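Local atomic coordinates of eukaryotic peptide chain release factor GTP-binding subunit (Schizosaccharomyces pombe, PDB entry 1R5B), a protein that serves as the GTP-binding subunit of the eukaryotic translation release factor, pairing a P-loop domain of the elongation factor Tu type with two beta domains. Residues 158-163 against 203-208; 167-172 against 208-213; 241-244 against 250-253; 292-297 against 443-448; 306-311 against 433-438. All blocks are in the same frame, centred on the assembly; numbering follows the deposited sequence.

Along the chain, the first two contacts lie in the P-loop domain and cross: interaction 1 brings helix 158-161 to helix 200-218, and interaction 2 brings helix 169-178 to the next part of that same long helix, so the pair share Asp208 and touch through Phe163. Interaction 3 follows in series, closing a short loop before helix 256-262; its Trp250 packs on Tyr203 of interaction 1. Much longer loops come next. Interaction 4 joins 292-297 to 443-448, and within its span interaction 5 joins 306-311 to 433-438. These two tie one beta domain to the other, with about 13 Å between centres, and they meet at Met445 and Glu437.

Interaction 1. Residues 158-163 against 203-208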
# COMPACT_ATOMS: atom_id res chain seq x y z
N GLU A 158 7.02 -13.39 -31.91
CA GLU A 158 6.01 -12.47 -31.36
C GLU A 158 6.64 -11.31 -30.56
O GLU A 158 6.28 -10.15 -30.77
CB GLU A 158 5.03 -13.25 -30.48
CG GLU A 158 3.62 -12.66 -30.42
CD GLU A 158 2.76 -13.34 -29.37
OE1 GLU A 158 1.73 -12.76 -28.96
OE2 GLU A 158 3.12 -14.45 -28.94
N PHE A 159 7.56 -11.65 -29.66
CA PHE A 159 8.37 -10.68 -28.91
C PHE A 159 8.99 -9.63 -29.82
O PHE A 159 8.71 -8.46 -29.70
CB PHE A 159 9.50 -11.41 -28.16
CG PHE A 159 10.41 -10.50 -27.41
CD1 PHE A 159 9.97 -9.86 -26.26
CD2 PHE A 159 11.70 -10.27 -27.84
CE1 PHE A 159 10.80 -9.01 -25.55
CE2 PHE A 159 12.54 -9.42 -27.14
CZ PHE A 159 12.08 -8.79 -25.99
N GLU A 160 9.85 -10.10 -30.71
CA GLU A 160 10.56 -9.27 -31.68
C GLU A 160 9.62 -8.38 -32.47
O GLU A 160 9.92 -7.22 -32.70
CB GLU A 160 11.34 -10.17 -32.65
CG GLU A 160 12.69 -10.62 -32.10
CD GLU A 160 12.63 -11.78 -31.08
OE1 GLU A 160 11.54 -12.23 -30.67
OE2 GLU A 160 13.71 -12.28 -30.71
N ALA A 161 8.47 -8.93 -32.86
CA ALA A 161 7.53 -8.22 -33.73
C ALA A 161 7.06 -6.90 -33.10
O ALA A 161 6.87 -5.91 -33.81
CB ALA A 161 6.34 -9.10 -34.06
N GLY A 162 6.89 -6.89 -31.78
CA GLY A 162 6.45 -5.71 -31.06
C GLY A 162 7.37 -4.50 -31.18
O GLY A 162 6.91 -3.37 -30.98
N PHE A 163 8.64 -4.74 -31.48
CA PHE A 163 9.63 -3.67 -31.67
C PHE A 163 9.89 -3.32 -33.14
O PHE A 163 10.45 -2.27 -33.41
CB PHE A 163 10.97 -4.05 -31.04
CG PHE A 163 10.86 -4.52 -29.62
CD1 PHE A 163 10.84 -5.86 -29.32
CD2 PHE A 163 10.79 -3.60 -28.59
CE1 PHE A 163 10.76 -6.30 -28.02
CE2 PHE A 163 10.70 -4.02 -27.28
CZ PHE A 163 10.68 -5.38 -26.99
N TYR A 203 14.81 -15.41 -21.43
CA TYR A 203 14.30 -14.45 -20.45
C TYR A 203 15.23 -13.26 -20.35
O TYR A 203 14.79 -12.12 -20.43
CB TYR A 203 14.16 -15.10 -19.07
CG TYR A 203 13.70 -14.13 -18.00
CD1 TYR A 203 12.39 -13.69 -17.95
CD2 TYR A 203 14.58 -13.65 -17.05
CE1 TYR A 203 11.97 -12.79 -16.98
CE2 TYR A 203 14.16 -12.75 -16.06
CZ TYR A 203 12.86 -12.33 -16.03
OH TYR A 203 12.45 -11.44 -15.06
N LYS A 204 16.52 -13.55 -20.17
CA LYS A 204 17.56 -12.53 -20.12
C LYS A 204 17.62 -11.73 -21.41
O LYS A 204 17.81 -10.52 -21.36
CB LYS A 204 18.95 -13.16 -19.86
CG LYS A 204 19.49 -12.96 -18.45
CD LYS A 204 21.01 -13.21 -18.38
CE LYS A 204 21.60 -12.84 -17.01
NZ LYS A 204 20.70 -13.23 -15.88
N GLU A 205 17.45 -12.41 -22.55
CA GLU A 205 17.45 -11.75 -23.85
C GLU A 205 16.27 -10.79 -23.98
O GLU A 205 16.43 -9.69 -24.48
CB GLU A 205 17.42 -12.77 -25.00
CG GLU A 205 17.52 -12.13 -26.38
CD GLU A 205 17.21 -13.08 -27.51
OE1 GLU A 205 16.59 -14.13 -27.25
OE2 GLU A 205 17.58 -12.77 -28.67
N CYS A 206 15.10 -11.22 -23.52
CA CYS A 206 13.89 -10.41 -23.58
C CYS A 206 13.98 -9.22 -22.64
O CYS A 206 13.54 -8.13 -22.97
CB CYS A 206 12.67 -11.26 -23.23
SG CYS A 206 12.19 -12.43 -24.52
N VAL A 207 14.58 -9.43 -21.47
CA VAL A 207 14.68 -8.38 -20.46
C VAL A 207 15.69 -7.33 -20.91
O VAL A 207 15.38 -6.15 -20.87
CB VAL A 207 15.09 -8.97 -19.08
CG1 VAL A 207 15.61 -7.89 -18.12
CG2 VAL A 207 13.92 -9.69 -18.46
N ASP A 208 16.87 -7.76 -21.35
CA ASP A 208 17.91 -6.83 -21.80
C ASP A 208 17.41 -5.95 -22.95
O ASP A 208 17.71 -4.76 -23.00
CB ASP A 208 19.17 -7.59 -22.25
CG ASP A 208 19.84 -8.35 -21.10
OD1 ASP A 208 19.29 -8.36 -19.97
OD2 ASP A 208 20.93 -8.96 -21.24
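A cysteine sulfur-aromatic contact between Phe159 and Cys206 joins the short helix 158-161 to the long helix 200-218 on the flank of the P-loop domain. Cys206 SG stands almost exactly on the ring normal of Phe159, 3.6 Å from the ring centroid and only 4° off that normal, so the sulfur meets all six carbons at nearly equal range. Behind it comes the methylene: Cys206 CB approaches Phe159 CE1 at 3.7 Å and makes a CH-pi contact over the same face. The far end of the ring reaches the helix backbone itself, with Phe159 CZ 3.4 Å from Cys206 O. What sends the ring across is its first torsion, which sets CG opposite the backbone N (chi1 178°) and carries the benzyl group straight out from the short helix. The other face of the ring is not bare either, since Phe163 CE1 lies over it toward the rim; the Phe159 ring is thus clasped between a sulfur and a second aromatic ring. At the margin of the contact two carboxylates draw near, Glu160 OE2 being 4.4 Å from Glu205 OE2. Arg202, one turn earlier in the long helix, forms salt bridges with both, through Glu160 OE2 and Glu205 OE1, and its charge probably offsets their mutual repulsion. The chemistry is therefore split in two: a buried, apolar centre where a polarisable sulfur faces a pi cloud, and a more exposed border where two acids share one arginine.

Interaction 2. Residues 167-172 against 208-213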
# COMPACT_ATOMS: atom_id res chain seq x y z
N GLY A 167 4.96 -2.90 -34.95
CA GLY A 167 4.76 -3.23 -33.55
C GLY A 167 4.10 -2.19 -32.67
O GLY A 167 4.03 -1.01 -33.02
N GLN A 168 3.62 -2.62 -31.51
CA GLN A 168 2.88 -1.73 -30.61
C GLN A 168 3.61 -1.42 -29.32
O GLN A 168 3.17 -0.57 -28.56
CB GLN A 168 1.50 -2.32 -30.30
CG GLN A 168 0.45 -1.93 -31.33
CD GLN A 168 -0.89 -2.63 -31.12
OE1 GLN A 168 -1.21 -3.06 -30.02
NE2 GLN A 168 -1.66 -2.73 -32.19
N THR A 169 4.73 -2.09 -29.06
CA THR A 169 5.41 -1.98 -27.78
C THR A 169 5.86 -0.55 -27.43
O THR A 169 5.88 -0.18 -26.26
CB THR A 169 6.59 -2.95 -27.73
OG1 THR A 169 6.11 -4.29 -27.85
CG2 THR A 169 7.30 -2.92 -26.36
N ARG A 170 6.24 0.23 -28.43
CA ARG A 170 6.59 1.62 -28.22
C ARG A 170 5.38 2.36 -27.68
O ARG A 170 5.43 2.99 -26.63
CB ARG A 170 7.05 2.28 -29.52
CG ARG A 170 7.21 3.79 -29.41
CD ARG A 170 8.10 4.40 -30.46
NE ARG A 170 8.80 5.57 -29.94
CZ ARG A 170 9.98 6.02 -30.39
NH1 ARG A 170 10.63 5.40 -31.39
NH2 ARG A 170 10.53 7.10 -29.84
N GLU A 171 4.27 2.25 -28.40
CA GLU A 171 3.02 2.87 -28.02
C GLU A 171 2.56 2.40 -26.63
O GLU A 171 1.99 3.18 -25.87
CB GLU A 171 1.97 2.59 -29.10
CG GLU A 171 0.53 2.88 -28.70
CD GLU A 171 -0.43 2.65 -29.85
OE1 GLU A 171 -0.29 3.36 -30.88
OE2 GLU A 171 -1.31 1.76 -29.72
N HIS A 172 2.83 1.14 -26.30
CA HIS A 172 2.46 0.61 -24.99
C HIS A 172 3.27 1.23 -23.86
O HIS A 172 2.71 1.51 -22.80
CB HIS A 172 2.61 -0.91 -24.98
CG HIS A 172 1.57 -1.61 -25.79
ND1 HIS A 172 1.60 -2.96 -26.04
CD2 HIS A 172 0.48 -1.13 -26.43
CE1 HIS A 172 0.57 -3.29 -26.79
NE2 HIS A 172 -0.12 -2.20 -27.05
N ASP A 208 16.87 -7.76 -21.35
CA ASP A 208 17.91 -6.83 -21.80
C ASP A 208 17.41 -5.95 -22.95
O ASP A 208 17.71 -4.76 -23.00
CB ASP A 208 19.17 -7.59 -22.25
CG ASP A 208 19.84 -8.35 -21.10
OD1 ASP A 208 19.29 -8.36 -19.97
OD2 ASP A 208 20.93 -8.96 -21.24
N LYS A 209 16.65 -6.54 -23.86
CA LYS A 209 16.11 -5.80 -24.99
C LYS A 209 15.05 -4.82 -24.52
O LYS A 209 15.03 -3.67 -24.96
CB LYS A 209 15.52 -6.77 -26.02
CG LYS A 209 14.88 -6.12 -27.24
CD LYS A 209 15.90 -5.43 -28.13
CE LYS A 209 15.33 -4.18 -28.82
NZ LYS A 209 14.54 -4.54 -30.03
N LEU A 210 14.18 -5.25 -23.61
CA LEU A 210 13.12 -4.38 -23.12
C LEU A 210 13.73 -3.21 -22.34
O LEU A 210 13.29 -2.07 -22.44
CB LEU A 210 12.13 -5.15 -22.24
CG LEU A 210 10.97 -5.79 -23.00
CD1 LEU A 210 10.42 -6.95 -22.21
CD2 LEU A 210 9.87 -4.79 -23.26
N SER A 211 14.78 -3.51 -21.58
CA SER A 211 15.46 -2.52 -20.77
C SER A 211 16.06 -1.40 -21.64
O SER A 211 15.89 -0.23 -21.35
CB SER A 211 16.56 -3.22 -19.97
OG SER A 211 17.20 -2.29 -19.13
N MET A 212 16.74 -1.77 -22.71
CA MET A 212 17.26 -0.77 -23.64
C MET A 212 16.12 0.02 -24.32
O MET A 212 16.17 1.24 -24.40
CB MET A 212 18.16 -1.42 -24.68
CG MET A 212 19.44 -2.02 -24.08
SD MET A 212 20.43 -0.82 -23.14
CE MET A 212 21.53 -0.32 -24.38
N PHE A 213 15.07 -0.68 -24.74
CA PHE A 213 14.02 -0.08 -25.55
C PHE A 213 13.15 0.87 -24.72
O PHE A 213 12.80 1.94 -25.18
CB PHE A 213 13.20 -1.19 -26.21
CG PHE A 213 12.04 -0.71 -27.05
CD1 PHE A 213 12.21 -0.46 -28.40
CD2 PHE A 213 10.78 -0.55 -26.49
CE1 PHE A 213 11.14 -0.04 -29.18
CE2 PHE A 213 9.71 -0.13 -27.27
CZ PHE A 213 9.90 0.12 -28.61
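Arg170, in the first turn of helix 169-178, comes closest to Phe213 of helix 200-218, the two CA atoms lying 8.1 Å apart, close enough for a ring from one helix to touch the backbone of the other. Phe213 does most of the reaching. Its CG is turned opposite the backbone N (chi1 178°), which points the ring at the start of the other helix, and it arrives with its outer edge leading. Phe213 CZ lies 3.7 Å from Arg170 CA, near the ring plane, and just as far from Arg170 CB. At that same edge sit the backbone atoms Thr169 O and Arg170 N, so the rim is set against a peptide group as well as against side-chain carbons. The rest of the arginine leads away from the contact, leaving its aliphatic root as the part that packs. Thr169 adds its methyl: Thr169 CG2 touches Phe213 CE2 at 3.8 Å, and reaches Leu210 CD2 more loosely at 4.4 Å. The threonine hydroxyl is occupied elsewhere, in a weak hydrogen bond to Gly162 O. Phe163 closes the group by meeting Phe213 edge-to-face, while Leu210 continues inward onto Ile152, Val186 and Ile188 of the central sheet. This is a helix-helix seam in the layer that covers one side of the P-loop domain's sheet. With the rim of Phe213 lying against the Thr169-Arg170 peptide, and C-H and methyl contacts making up the rest, dispersion and shape carry the contact between the two segments.

Interaction 3. Residues 241-244 against 250-253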
# COMPACT_ATOMS: atom_id res chain seq x y z
N ASP A 241 1.43 -18.86 -7.25
CA ASP A 241 2.50 -19.61 -6.59
C ASP A 241 3.78 -19.41 -7.38
O ASP A 241 3.72 -19.15 -8.57
CB ASP A 241 2.15 -21.10 -6.51
CG ASP A 241 0.83 -21.37 -5.80
OD1 ASP A 241 0.17 -22.36 -6.14
OD2 ASP A 241 0.36 -20.65 -4.89
N ARG A 242 4.93 -19.53 -6.73
CA ARG A 242 6.20 -19.48 -7.46
C ARG A 242 6.29 -20.67 -8.40
O ARG A 242 5.77 -21.73 -8.09
CB ARG A 242 7.39 -19.54 -6.51
CG ARG A 242 7.62 -18.31 -5.66
CD ARG A 242 8.70 -18.55 -4.60
NE ARG A 242 9.53 -17.37 -4.36
CZ ARG A 242 9.45 -16.59 -3.28
NH1 ARG A 242 8.59 -16.86 -2.30
NH2 ARG A 242 10.25 -15.54 -3.17
N VAL A 243 6.95 -20.50 -9.54
CA VAL A 243 7.36 -21.64 -10.35
C VAL A 243 8.10 -22.63 -9.49
O VAL A 243 8.92 -22.23 -8.66
CB VAL A 243 8.38 -21.32 -11.46
CG1 VAL A 243 7.77 -21.64 -12.82
CG2 VAL A 243 8.92 -19.90 -11.37
N ASP A 244 7.84 -23.91 -9.71
CA ASP A 244 8.57 -24.96 -9.02
C ASP A 244 10.01 -25.01 -9.50
O ASP A 244 10.30 -24.66 -10.64
CB ASP A 244 7.90 -26.32 -9.24
CG ASP A 244 8.32 -27.34 -8.20
OD1 ASP A 244 8.12 -27.07 -7.00
OD2 ASP A 244 8.85 -28.44 -8.48
N TRP A 250 16.30 -21.50 -12.10
CA TRP A 250 17.12 -20.29 -12.04
C TRP A 250 16.40 -19.06 -11.48
O TRP A 250 17.03 -18.22 -10.85
CB TRP A 250 17.72 -19.96 -13.42
CG TRP A 250 16.72 -19.98 -14.54
CD1 TRP A 250 16.45 -21.03 -15.37
CD2 TRP A 250 15.85 -18.92 -14.94
NE1 TRP A 250 15.47 -20.69 -16.27
CE2 TRP A 250 15.08 -19.39 -16.03
CE3 TRP A 250 15.65 -17.60 -14.50
CZ2 TRP A 250 14.13 -18.60 -16.67
CZ3 TRP A 250 14.70 -16.81 -15.15
CH2 TRP A 250 13.95 -17.32 -16.22
N TYR A 251 15.09 -18.95 -11.71
CA TYR A 251 14.31 -17.85 -11.13
C TYR A 251 14.00 -18.18 -9.69
O TYR A 251 13.38 -19.21 -9.39
CB TYR A 251 12.98 -17.61 -11.85
CG TYR A 251 12.22 -16.43 -11.28
CD1 TYR A 251 12.70 -15.13 -11.44
CD2 TYR A 251 11.04 -16.60 -10.55
CE1 TYR A 251 12.02 -14.04 -10.92
CE2 TYR A 251 10.35 -15.51 -10.02
CZ TYR A 251 10.85 -14.23 -10.21
OH TYR A 251 10.20 -13.12 -9.68
N GLN A 252 14.42 -17.30 -8.80
CA GLN A 252 14.18 -17.54 -7.39
C GLN A 252 13.62 -16.28 -6.74
O GLN A 252 13.89 -15.99 -5.57
CB GLN A 252 15.47 -18.03 -6.73
CG GLN A 252 16.04 -19.37 -7.28
CD GLN A 252 15.61 -20.63 -6.47
OE1 GLN A 252 14.79 -20.55 -5.54
NE2 GLN A 252 16.19 -21.79 -6.84
N GLY A 253 12.84 -15.53 -7.52
CA GLY A 253 12.13 -14.36 -7.02
C GLY A 253 10.71 -14.71 -6.62
O GLY A 253 10.37 -15.89 -6.48
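Arg242 reaches across to the carbonyl of Gly253 and so closes a surface loop of the P-loop domain, in the irregular chain that links strand 226-230 to helix 256-262. From CB the chain heads toward the 250-253 segment and begins to graze one atom, Gly253 O. Arg242 CG passes Gly253 O at 3.8 Å and Arg242 CD at 3.7 Å, both in plain van der Waals contact. A bend beyond CG (chi3 144°) then swings the guanidinium round, and Arg242 NE donates a hydrogen bond to Gly253 O at 2.7 Å. The bond is short but not straight: the angle at the hydrogen is 137°, and the donor stands above the carbonyl plane, 41° out of it. Further on, Arg242 NH2 makes only a weak bond to Gly253 O at 3.3 Å, so this oxygen takes two donors from one guanidinium. The last nitrogen, NH1, forms a salt bridge with Glu258 OE2 of helix 256-262, so the guanidinium has partners in both the loop and the helix. After Tyr251 the chain bends at Gln252, and Gly253 N comes to lie over the centre of the Tyr251 ring, 3.4 Å above its plane. That tyrosine is itself held at its far end, OH bonding to Pro254 O, while its ring packs on Lys227, Met229 and Pro230. Beside the polar pair runs a small apolar one, the two side chains crossing at about a right angle, in which Val243 CG2 rests 4.0 Å from Tyr251 CD2.

Interaction 4. Residues 292-297 against 443-448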
# COMPACT_ATOMS: atom_id res chain seq x y z
N LYS A 292 8.42 5.59 9.33
CA LYS A 292 8.03 4.94 8.07
C LYS A 292 7.15 5.91 7.32
O LYS A 292 6.16 6.37 7.85
CB LYS A 292 7.27 3.63 8.35
CG LYS A 292 6.97 2.72 7.13
CD LYS A 292 5.72 1.83 7.37
CE LYS A 292 5.57 0.71 6.34
NZ LYS A 292 4.20 0.02 6.28
N ILE A 293 7.50 6.20 6.07
CA ILE A 293 6.69 7.10 5.25
C ILE A 293 5.37 6.40 4.91
O ILE A 293 5.37 5.32 4.35
CB ILE A 293 7.44 7.49 3.99
CG1 ILE A 293 8.77 8.14 4.37
CG2 ILE A 293 6.60 8.46 3.18
CD1 ILE A 293 9.69 8.43 3.19
N GLU A 294 4.25 7.00 5.30
CA GLU A 294 2.92 6.42 5.04
C GLU A 294 2.33 6.88 3.72
O GLU A 294 1.54 6.15 3.12
CB GLU A 294 1.96 6.76 6.17
CG GLU A 294 2.38 6.14 7.50
CD GLU A 294 2.45 4.63 7.48
OE1 GLU A 294 1.71 3.96 6.71
OE2 GLU A 294 3.25 4.10 8.27
N ALA A 295 2.73 8.05 3.27
CA ALA A 295 2.25 8.57 2.02
C ALA A 295 3.27 9.53 1.45
O ALA A 295 4.01 10.17 2.19
CB ALA A 295 0.92 9.32 2.24
N GLY A 296 3.28 9.64 0.14
CA GLY A 296 4.00 10.68 -0.57
C GLY A 296 5.47 10.39 -0.69
O GLY A 296 5.89 9.24 -0.60
N SER A 297 6.26 11.42 -0.93
CA SER A 297 7.70 11.26 -1.09
C SER A 297 8.46 12.44 -0.50
O SER A 297 7.89 13.47 -0.19
CB SER A 297 8.03 11.12 -2.57
OG SER A 297 7.89 12.37 -3.21
N GLN A 443 -4.38 3.84 5.90
CA GLN A 443 -4.61 2.81 6.92
C GLN A 443 -3.89 3.04 8.25
O GLN A 443 -4.55 3.13 9.28
CB GLN A 443 -4.27 1.42 6.36
CG GLN A 443 -5.28 0.95 5.32
CD GLN A 443 -5.16 -0.54 5.03
OE1 GLN A 443 -4.07 -1.11 5.14
NE2 GLN A 443 -6.28 -1.18 4.65
N TYR A 444 -2.56 3.14 8.24
CA TYR A 444 -1.80 3.28 9.48
C TYR A 444 -2.03 4.62 10.17
O TYR A 444 -1.67 4.76 11.34
CB TYR A 444 -0.30 3.04 9.26
CG TYR A 444 0.03 1.58 8.94
CD1 TYR A 444 -0.11 1.08 7.64
CD2 TYR A 444 0.45 0.70 9.94
CE1 TYR A 444 0.18 -0.26 7.34
CE2 TYR A 444 0.73 -0.66 9.64
CZ TYR A 444 0.59 -1.12 8.35
OH TYR A 444 0.87 -2.45 8.06
N MET A 445 -2.61 5.59 9.47
CA MET A 445 -2.98 6.87 10.09
C MET A 445 -4.37 6.84 10.74
O MET A 445 -4.73 7.76 11.48
CB MET A 445 -2.91 8.01 9.06
CG MET A 445 -1.53 8.23 8.43
SD MET A 445 -0.16 8.13 9.53
CE MET A 445 -0.41 9.53 10.40
N GLY A 446 -5.15 5.80 10.45
CA GLY A 446 -6.47 5.63 11.04
C GLY A 446 -6.67 4.38 11.89
O GLY A 446 -7.78 4.13 12.33
N ARG A 447 -5.61 3.60 12.13
CA ARG A 447 -5.71 2.35 12.87
C ARG A 447 -5.18 2.50 14.30
O ARG A 447 -4.05 2.96 14.47
CB ARG A 447 -4.92 1.27 12.13
CG ARG A 447 -4.81 -0.06 12.85
CD ARG A 447 -4.51 -1.24 11.91
NE ARG A 447 -4.13 -2.46 12.62
CZ ARG A 447 -3.86 -3.63 12.03
NH1 ARG A 447 -3.93 -3.75 10.71
NH2 ARG A 447 -3.53 -4.69 12.76
N PHE A 448 -5.96 2.10 15.32
CA PHE A 448 -5.57 2.31 16.72
C PHE A 448 -5.90 1.20 17.75
O PHE A 448 -6.86 0.44 17.58
CB PHE A 448 -6.10 3.65 17.22
CG PHE A 448 -7.58 3.80 17.15
CD1 PHE A 448 -8.38 3.37 18.21
CD2 PHE A 448 -8.18 4.42 16.06
CE1 PHE A 448 -9.75 3.54 18.17
CE2 PHE A 448 -9.56 4.59 16.02
CZ PHE A 448 -10.34 4.14 17.08
O HOH W 1 -0.96 4.57 6.04
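Glu294 OE1 accepts a hydrogen bond of 2.8 Å from water 1, and the same water accepts one from Tyr444 N at 3.1 Å, so a single water bridges a carboxylate to the start of the short, weakly bonded helix at about 443-446. Glu294 belongs to a classic beta bulge, in which it and Ala295 both face Ile275 at the edge of one beta domain; the short helix lies in the other, and the contact is a domain-domain seam. The carboxylate is also laid against the tyrosine's root. Glu294 OE1 is 3.4 Å from Tyr444 CB and 3.5 Å from Tyr444 CD1, the carboxylate and ring planes being 35° apart. It gets there because the glutamate folds back on itself (chi2 -60°), which brings the carboxylate round to the base of Tyr444. Water 1 also sits at the edge of the tyrosine ring, in its plane. Over a face of that ring comes Lys292, extended to its full length: Lys292 NZ stands 4.5 Å from the Tyr444 ring centroid, 26° off the normal, in a cation-pi interaction. One aromatic side chain thus meets an ammonium group over its face and an acid near its base, and the nearby carboxylate would be expected to partly offset the charge of Lys292. On the buried side Met445 inserts between the domains and packs on Ile275 and Pro277. Its chain, bent at both later torsions, presents the sulfur to the glutamate's methylene, with Met445 SD 3.8 Å from Glu294 CG.

Interaction 5. Residues 306-311 against 433-438; sequences VMPINQ and PVCMER
Cys435 SG lies over one face of the cis peptide that joins Met307 to Pro308, almost directly above the carbonyl carbon: it is 3.5 Å from Met307 C, 3.5 Å from Met307 O and 3.8 Å from Pro308 N. The sulfur also touches Met307 CB, at 3.5 Å, and the proline ring more distantly, so it sits against the Met307-Pro308 junction. Its first torsion, placing SG on the side away from the carbonyl carbon (chi1 -58°), aims it at the peptide. Next to the peptide two puckered proline rings meet. Pro308 CG leans on the carbonyl oxygen Pro433 O at 3.6 Å, and the rings approach through their beta carbons, with Pro308 CB 4.1 Å from Pro433 CB. The cis bond comes where strand 302-307 ends, and Pro308 points toward the 433-438 segment. There begins a hairpin closed by a G1 beta bulge, Asn310 and Gln311 both facing Val306, before strand 311-319 returns. Around the contact, Met307 pairs through its backbone with Val351 of strand 351-353, whose side chain packs against Cys435, while Pro308 rests on Ala361. Strand 433-435 pairs antiparallel with strand 361-362, so the hairpin of one beta domain is set against the small two-stranded sheet beside the other.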
# COMPACT_ATOMS: atom_id res chain seq x y z
N VAL A 306 5.73 19.91 10.82
CA VAL A 306 5.42 19.04 11.93
C VAL A 306 4.02 19.40 12.40
O VAL A 306 3.80 20.49 12.91
CB VAL A 306 6.38 19.20 13.12
CG1 VAL A 306 6.10 18.12 14.16
CG2 VAL A 306 7.84 19.14 12.68
N MET A 307 3.07 18.49 12.20
CA MET A 307 1.75 18.59 12.85
C MET A 307 1.78 17.80 14.16
O MET A 307 2.53 16.84 14.27
CB MET A 307 0.65 18.09 11.91
CG MET A 307 0.35 19.05 10.75
SD MET A 307 0.17 20.75 11.25
CE MET A 307 -1.43 20.74 11.74
N PRO A 308 0.97 18.16 15.15
CA PRO A 308 -0.06 19.22 15.08
C PRO A 308 0.40 20.64 15.43
O PRO A 308 -0.44 21.54 15.46
CB PRO A 308 -1.06 18.75 16.14
CG PRO A 308 -0.17 18.18 17.22
CD PRO A 308 0.98 17.52 16.48
N ILE A 309 1.69 20.84 15.69
CA ILE A 309 2.20 22.12 16.19
C ILE A 309 2.42 23.20 15.11
O ILE A 309 2.68 24.36 15.44
CB ILE A 309 3.50 21.90 17.02
CG1 ILE A 309 4.59 21.20 16.19
CG2 ILE A 309 3.19 21.09 18.27
CD1 ILE A 309 5.96 21.27 16.81
N ASN A 310 2.32 22.81 13.84
CA ASN A 310 2.44 23.75 12.73
C ASN A 310 3.83 24.41 12.63
O ASN A 310 3.96 25.61 12.34
CB ASN A 310 1.33 24.80 12.83
CG ASN A 310 0.95 25.39 11.48
OD1 ASN A 310 1.03 24.71 10.45
ND2 ASN A 310 0.51 26.66 11.48
N GLN A 311 4.87 23.60 12.85
CA GLN A 311 6.25 24.05 12.79
C GLN A 311 6.96 23.48 11.55
O GLN A 311 6.99 22.26 11.34
CB GLN A 311 6.97 23.59 14.05
CG GLN A 311 8.46 23.97 14.15
CD GLN A 311 8.69 25.45 14.38
OE1 GLN A 311 9.66 26.01 13.87
NE2 GLN A 311 7.80 26.09 15.13
N PRO A 433 -4.69 17.96 20.32
CA PRO A 433 -4.86 17.43 18.96
C PRO A 433 -3.86 16.33 18.58
O PRO A 433 -2.71 16.37 18.98
CB PRO A 433 -4.62 18.67 18.09
CG PRO A 433 -4.93 19.81 18.94
CD PRO A 433 -4.50 19.42 20.32
N VAL A 434 -4.32 15.34 17.83
CA VAL A 434 -3.44 14.29 17.34
C VAL A 434 -3.67 14.08 15.85
O VAL A 434 -4.78 14.26 15.35
CB VAL A 434 -3.53 12.97 18.18
CG1 VAL A 434 -4.78 12.95 19.06
CG2 VAL A 434 -3.46 11.71 17.31
N CYS A 435 -2.60 13.72 15.14
CA CYS A 435 -2.67 13.55 13.70
C CYS A 435 -3.34 12.25 13.37
O CYS A 435 -3.08 11.24 14.01
CB CYS A 435 -1.28 13.57 13.08
SG CYS A 435 -0.40 15.10 13.44
N MET A 436 -4.21 12.27 12.37
CA MET A 436 -4.94 11.08 11.96
C MET A 436 -5.60 11.33 10.61
O MET A 436 -5.80 12.47 10.20
CB MET A 436 -6.01 10.70 13.01
CG MET A 436 -7.14 11.71 13.18
SD MET A 436 -8.48 11.27 14.36
CE MET A 436 -7.56 11.16 15.78
N GLU A 437 -5.88 10.25 9.91
CA GLU A 437 -6.74 10.25 8.74
C GLU A 437 -7.70 9.07 8.85
O GLU A 437 -7.47 8.13 9.62
CB GLU A 437 -5.91 10.08 7.46
CG GLU A 437 -4.83 11.12 7.24
CD GLU A 437 -5.33 12.42 6.66
OE1 GLU A 437 -6.30 12.43 5.89
OE2 GLU A 437 -4.70 13.44 6.97
N ARG A 438 -8.77 9.11 8.06
CA ARG A 438 -9.63 7.94 7.89
C ARG A 438 -8.79 6.71 7.54
O ARG A 438 -7.87 6.81 6.73
CB ARG A 438 -10.64 8.20 6.76
CG ARG A 438 -11.58 9.38 7.02
CD ARG A 438 -12.85 9.34 6.20
NE ARG A 438 -12.57 9.43 4.77
CZ ARG A 438 -13.38 9.01 3.81
NH1 ARG A 438 -14.56 8.46 4.09
NH2 ARG A 438 -13.02 9.14 2.54